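Local coordinates for hypothetical protein aq_1494 (Aquifex aeolicus, PDB 2EGR) that probably acts as a thioesterase that hydrolyses fatty acyl-CoA, as a member of the hotdog-fold 4-hydroxybenzoyl-CoA thioesterase family, at residues K65-D70 with I98-A103. Residues are numbered along the deposited sequence; the frame is centred on the assembly and turned at random.
Sequences KPLFYD and IAVAKA
Val100 pushes its forked side chain against the carbonyl and CB of Lys65 and the side chain of Leu67, where the loop between strands 52-63 and 72-82 leaves the antiparallel hotdog sheet beside strand 98-111. From Val100 CB, 3.8 Å from Lys65 O, the valine divides. Val100 CG1 packs 3.4 Å from Lys65 O and reaches the branch point of Leu67, Val100 CG1 to Leu67 CG 3.8 Å, with Leu67 CD2 slightly farther off. Val100 CG2 meets Lys65 CB at 3.7 Å. All three carbons lie on one side of Lys65 O. A chi1 of 123°, off the staggered values, turns the fork this way. Lys65, bent at chi2, leads its ammonium away from the strand. Lys65 N donates to Val100 O, 3.0 Å and nearly straight at 170°, tilted 18° from the carbonyl plane. On the opposite edge of the strand, Val100 and Ala101 both face Val93 in a classic beta bulge. Leu67 also touches Val20 in a loop and Tyr25 of helix 22-39; the Pro66 side chain is about 9 Å from that of Asp15, the predicted active-site residue. Mainly apolar packing, with one hydrogen bond beside that of Val100 to Lys64, thus ties the departing loop to the bulged strand.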
loop_
_atom_site.group_PDB
_atom_site.type_symbol
_atom_site.label_atom_id
_atom_site.label_comp_id
_atom_site.label_asym_id
_atom_site.label_seq_id
_atom_site.Cartn_x
_atom_site.Cartn_y
_atom_site.Cartn_z
ATOM N N LYS A 65 -9.447 -18.928 -4.801
ATOM C CA LYS A 65 -10.696 -18.224 -4.621
ATOM C C LYS A 65 -10.378 -16.847 -4.009
ATOM O O LYS A 65 -9.441 -16.732 -3.244
ATOM C CB LYS A 65 -11.626 -19.000 -3.675
ATOM C CG LYS A 65 -12.041 -20.434 -4.160
ATOM C CD LYS A 65 -13.164 -20.354 -5.208
ATOM C CE LYS A 65 -13.451 -21.712 -5.891
ATOM N NZ LYS A 65 -14.879 -21.776 -6.389
ATOM N N PRO A 66 -11.187 -15.832 -4.301
ATOM C CA PRO A 66 -10.859 -14.497 -3.775
ATOM C C PRO A 66 -11.197 -14.332 -2.296
ATOM O O PRO A 66 -11.975 -15.108 -1.756
ATOM C CB PRO A 66 -11.757 -13.578 -4.597
ATOM C CG PRO A 66 -12.962 -14.411 -4.866
ATOM C CD PRO A 66 -12.392 -15.796 -5.147
ATOM N N LEU A 67 -10.627 -13.290 -1.685
ATOM C CA LEU A 67 -11.042 -12.803 -0.382
ATOM C C LEU A 67 -11.726 -11.444 -0.604
ATOM O O LEU A 67 -11.300 -10.661 -1.476
ATOM C CB LEU A 67 -9.835 -12.675 0.543
ATOM C CG LEU A 67 -9.171 -13.954 1.106
ATOM C CD1 LEU A 67 -7.895 -13.543 1.803
ATOM C CD2 LEU A 67 -10.120 -14.664 2.059
ATOM N N PHE A 68 -12.775 -11.193 0.175
ATOM C CA PHE A 68 -13.599 -10.003 0.062
ATOM C C PHE A 68 -13.410 -9.155 1.303
ATOM O O PHE A 68 -12.945 -9.646 2.324
ATOM C CB PHE A 68 -15.089 -10.391 -0.048
ATOM C CG PHE A 68 -15.387 -11.332 -1.189
ATOM C CD1 PHE A 68 -15.026 -11.014 -2.477
ATOM C CD2 PHE A 68 -16.038 -12.550 -0.953
ATOM C CE1 PHE A 68 -15.291 -11.912 -3.568
ATOM C CE2 PHE A 68 -16.317 -13.437 -2.014
ATOM C CZ PHE A 68 -15.945 -13.113 -3.315
ATOM N N TYR A 69 -13.802 -7.891 1.218
ATOM C CA TYR A 69 -13.836 -7.011 2.364
ATOM C C TYR A 69 -14.549 -7.669 3.536
ATOM O O TYR A 69 -15.666 -8.173 3.378
ATOM C CB TYR A 69 -14.537 -5.657 2.043
ATOM C CG TYR A 69 -14.790 -4.839 3.284
ATOM C CD1 TYR A 69 -13.733 -4.481 4.158
ATOM C CD2 TYR A 69 -16.089 -4.460 3.648
ATOM C CE1 TYR A 69 -13.994 -3.740 5.351
ATOM C CE2 TYR A 69 -16.336 -3.727 4.792
ATOM C CZ TYR A 69 -15.297 -3.357 5.631
ATOM O OH TYR A 69 -15.591 -2.640 6.766
ATOM N N ASP A 70 -13.888 -7.600 4.701
ATOM C CA ASP A 70 -14.429 -7.998 6.001
ATOM C C ASP A 70 -14.471 -9.511 6.174
ATOM O O ASP A 70 -15.002 -9.957 7.193
ATOM C CB ASP A 70 -15.818 -7.385 6.265
ATOM C CG ASP A 70 -16.038 -7.025 7.739
ATOM O OD1 ASP A 70 -15.065 -6.745 8.439
ATOM O OD2 ASP A 70 -17.186 -6.994 8.209
ATOM N N ILE A 98 -12.318 -23.614 3.452
ATOM C CA ILE A 98 -11.793 -23.659 2.088
ATOM C C ILE A 98 -10.426 -23.021 1.916
ATOM O O ILE A 98 -10.212 -21.877 2.335
ATOM C CB ILE A 98 -12.815 -23.025 1.082
ATOM C CG1 ILE A 98 -14.250 -23.564 1.282
ATOM C CG2 ILE A 98 -12.310 -23.145 -0.376
ATOM C CD1 ILE A 98 -14.400 -25.085 1.258
ATOM N N ALA A 99 -9.512 -23.773 1.303
ATOM C CA ALA A 99 -8.226 -23.228 0.865
ATOM C C ALA A 99 -8.422 -22.279 -0.328
ATOM O O ALA A 99 -8.835 -22.679 -1.434
ATOM C CB ALA A 99 -7.233 -24.340 0.549
ATOM N N VAL A 100 -8.110 -21.012 -0.076
ATOM C CA VAL A 100 -8.392 -19.910 -0.978
ATOM C C VAL A 100 -7.092 -19.506 -1.730
ATOM O O VAL A 100 -7.134 -18.912 -2.823
ATOM C CB VAL A 100 -9.038 -18.797 -0.076
ATOM C CG1 VAL A 100 -8.341 -17.488 -0.089
ATOM C CG2 VAL A 100 -10.566 -18.752 -0.189
ATOM N N ALA A 101 -5.942 -19.827 -1.136
ATOM C CA ALA A 101 -4.647 -19.641 -1.774
ATOM C C ALA A 101 -3.584 -20.473 -1.080
ATOM O O ALA A 101 -3.739 -20.863 0.096
ATOM C CB ALA A 101 -4.246 -18.134 -1.760
ATOM N N LYS A 102 -2.499 -20.744 -1.795
ATOM C CA LYS A 102 -1.313 -21.400 -1.226
ATOM C C LYS A 102 -0.084 -20.671 -1.694
ATOM O O LYS A 102 -0.053 -20.199 -2.826
ATOM C CB LYS A 102 -1.224 -22.864 -1.687
ATOM C CG LYS A 102 -2.307 -23.702 -1.108
ATOM C CD LYS A 102 -2.023 -25.182 -1.305
ATOM C CE LYS A 102 -3.121 -26.045 -0.701
ATOM N NZ LYS A 102 -2.831 -27.500 -1.090
ATOM N N ALA A 103 0.938 -20.641 -0.843
ATOM C CA ALA A 103 2.164 -19.903 -1.093
ATOM C C ALA A 103 3.381 -20.482 -0.390
ATOM O O ALA A 103 3.271 -21.371 0.487
ATOM C CB ALA A 103 1.979 -18.453 -0.651
#